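Local coordinates for ThiJ/PfpI domain protein (Brachyspira murdochii, PDB 4HCJ), which is of unknown precise function but belongs to the DJ-1/PfpI family, is probably a hydrolase and binds magnesium ions in the crystal, at residues A[9-14]-A[39-44]. Numbering follows the deposited sequence.
Sequences NILYVM and KVSSTF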
loop_
_atom_site.group_PDB
_atom_site.type_symbol
_atom_site.label_atom_id
_atom_site.label_comp_id
_atom_site.label_asym_id
_atom_site.label_seq_id
_atom_site.Cartn_x
_atom_site.Cartn_y
_atom_site.Cartn_z
ATOM N N ASN A 9 10.537 4.057 -8.982
ATOM C CA ASN A 9 10.613 3.061 -7.914
ATOM C C ASN A 9 9.345 3.106 -7.056
ATOM O O ASN A 9 8.808 4.186 -6.783
ATOM C CB ASN A 9 11.791 3.338 -6.980
ATOM C CG ASN A 9 13.137 3.211 -7.655
ATOM O OD1 ASN A 9 13.347 2.386 -8.544
ATOM N ND2 ASN A 9 14.075 4.030 -7.206
ATOM N N ILE A 10 8.907 1.936 -6.598
ATOM C CA ILE A 10 7.753 1.799 -5.720
ATOM C C ILE A 10 8.157 1.026 -4.470
ATOM O O ILE A 10 8.834 0.001 -4.562
ATOM C CB ILE A 10 6.588 1.089 -6.439
ATOM C CG1 ILE A 10 6.065 1.950 -7.590
ATOM C CG2 ILE A 10 5.456 0.720 -5.461
ATOM C CD1 ILE A 10 5.046 1.239 -8.458
ATOM N N LEU A 11 7.731 1.515 -3.311
ATOM C CA LEU A 11 7.953 0.860 -2.027
ATOM C C LEU A 11 6.712 0.122 -1.556
ATOM O O LEU A 11 5.628 0.725 -1.527
ATOM C CB LEU A 11 8.286 1.904 -0.969
ATOM C CG LEU A 11 8.467 1.373 0.455
ATOM C CD1 LEU A 11 9.719 0.488 0.557
ATOM C CD2 LEU A 11 8.517 2.514 1.444
ATOM N N TYR A 12 6.851 -1.140 -1.160
ATOM C CA TYR A 12 5.816 -1.831 -0.417
ATOM C C TYR A 12 6.055 -1.712 1.086
ATOM O O TYR A 12 7.202 -1.754 1.552
ATOM C CB TYR A 12 5.796 -3.304 -0.774
ATOM C CG TYR A 12 5.314 -3.662 -2.151
ATOM C CD1 TYR A 12 3.954 -3.710 -2.435
ATOM C CD2 TYR A 12 6.211 -3.974 -3.171
ATOM C CE1 TYR A 12 3.485 -4.070 -3.677
ATOM C CE2 TYR A 12 5.749 -4.353 -4.426
ATOM C CZ TYR A 12 4.391 -4.398 -4.673
ATOM O OH TYR A 12 3.966 -4.804 -5.918
ATOM N N VAL A 13 4.966 -1.610 1.835
ATOM C CA VAL A 13 4.954 -1.776 3.284
ATOM C C VAL A 13 4.045 -2.958 3.576
ATOM O O VAL A 13 2.874 -2.946 3.175
ATOM C CB VAL A 13 4.408 -0.504 3.981
ATOM C CG1 VAL A 13 4.087 -0.763 5.447
ATOM C CG2 VAL A 13 5.396 0.652 3.819
HETATM N N MSE A 14 4.559 -3.989 4.250
HETATM C CA MSE A 14 3.737 -5.161 4.513
HETATM C C MSE A 14 4.296 -5.956 5.665
HETATM O O MSE A 14 5.453 -5.781 6.078
HETATM C CB MSE A 14 3.576 -6.028 3.252
HETATM C CG MSE A 14 4.822 -6.777 2.824
HETATM SE SE MSE A 14 4.616 -7.173 0.915
HETATM C CE MSE A 14 5.806 -8.676 0.777
ATOM N N LYS A 39 10.641 -2.368 -4.066
ATOM C CA LYS A 39 11.324 -2.826 -2.871
ATOM C C LYS A 39 10.269 -3.131 -1.827
ATOM O O LYS A 39 9.168 -2.570 -1.861
ATOM C CB LYS A 39 12.281 -1.756 -2.334
ATOM C CG LYS A 39 13.379 -1.353 -3.309
ATOM C CD LYS A 39 14.407 -2.449 -3.468
ATOM C CE LYS A 39 15.551 -1.987 -4.366
ATOM N NZ LYS A 39 16.027 -0.641 -3.953
ATOM N N VAL A 40 10.619 -4.007 -0.892
ATOM C CA VAL A 40 9.755 -4.336 0.240
ATOM C C VAL A 40 10.375 -3.803 1.521
ATOM O O VAL A 40 11.554 -4.068 1.806
ATOM C CB VAL A 40 9.550 -5.863 0.363
ATOM C CG1 VAL A 40 8.843 -6.223 1.655
ATOM C CG2 VAL A 40 8.788 -6.402 -0.831
ATOM N N SER A 41 9.564 -3.089 2.299
ATOM C CA SER A 41 9.904 -2.742 3.677
ATOM C C SER A 41 9.018 -3.493 4.657
ATOM O O SER A 41 7.826 -3.725 4.406
ATOM C CB SER A 41 9.866 -1.235 3.944
ATOM O OG SER A 41 8.556 -0.688 3.912
ATOM N N SER A 42 9.616 -3.869 5.780
ATOM C CA SER A 42 8.907 -4.581 6.829
ATOM C C SER A 42 9.675 -4.413 8.130
ATOM O O SER A 42 10.480 -3.496 8.293
ATOM C CB SER A 42 8.693 -6.054 6.448
ATOM O OG SER A 42 7.771 -6.691 7.317
ATOM N N THR A 43 9.429 -5.320 9.074
ATOM C CA THR A 43 9.946 -5.175 10.420
ATOM C C THR A 43 11.301 -5.838 10.637
ATOM O O THR A 43 11.900 -5.650 11.694
ATOM C CB THR A 43 8.946 -5.739 11.435
ATOM O OG1 THR A 43 8.601 -7.072 11.046
ATOM C CG2 THR A 43 7.675 -4.892 11.515
ATOM N N PHE A 44 11.783 -6.595 9.661
ATOM C CA PHE A 44 13.098 -7.230 9.749
ATOM C C PHE A 44 13.643 -7.399 8.342
ATOM O O PHE A 44 12.868 -7.420 7.389
ATOM C CB PHE A 44 13.031 -8.583 10.479
ATOM C CG PHE A 44 12.262 -9.656 9.732
ATOM C CD1 PHE A 44 12.920 -10.572 8.917
ATOM C CD2 PHE A 44 10.880 -9.742 9.843
ATOM C CE1 PHE A 44 12.204 -11.553 8.233
ATOM C CE2 PHE A 44 10.161 -10.713 9.164
ATOM C CZ PHE A 44 10.825 -11.622 8.362
#
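Tyr12 and Val40 pair side by side in adjacent parallel strands, 9-13 and 37-42, whose axes, over 9-13 and 39-42, approach to 4.7 Å at 30°, with Lys39 N donating to Ile10 O, Tyr12 N to Lys39 O, Ser41 N to Tyr12 O and Met14 N to Ser41 O. Ser41 adds a side-chain bond: its OG, held between the backbone N and the carbonyl carbon (chi1 69°), donates to Tyr12 O at 2.9 Å, and that carbonyl takes two donors from one residue. Methyl groups of strand 9-13 also approach the hydroxyl, Val13 CG2 at 3.4 Å and Leu11 CD1 at 3.7 Å from Ser41 OG. With an alanine here, Tyr12 O would probably keep only the backbone N-H of this residue as donor across the pair, and a gap would open against the Leu11 and Val13 methyls. The strands are joined by helix 21-33 in a beta-alpha-beta unit of the alpha-beta-alpha sandwich, and the Tyr12 and Val40 side chains lie on the face this helix covers. There the Tyr12 ring turns its edge to Lys39 O, 3.5 Å from CD2, packs edge-to-face with Tyr24 and bonds through OH to Ser27. Beyond strand 9-13, the extended Met14 chain crosses Val40 at about a right angle, its CE 4.0 Å from CG1, while Ser42 OG, anti to its own N (chi1 -168°), donates to Met14 O at 2.8 Å in the carbonyl plane.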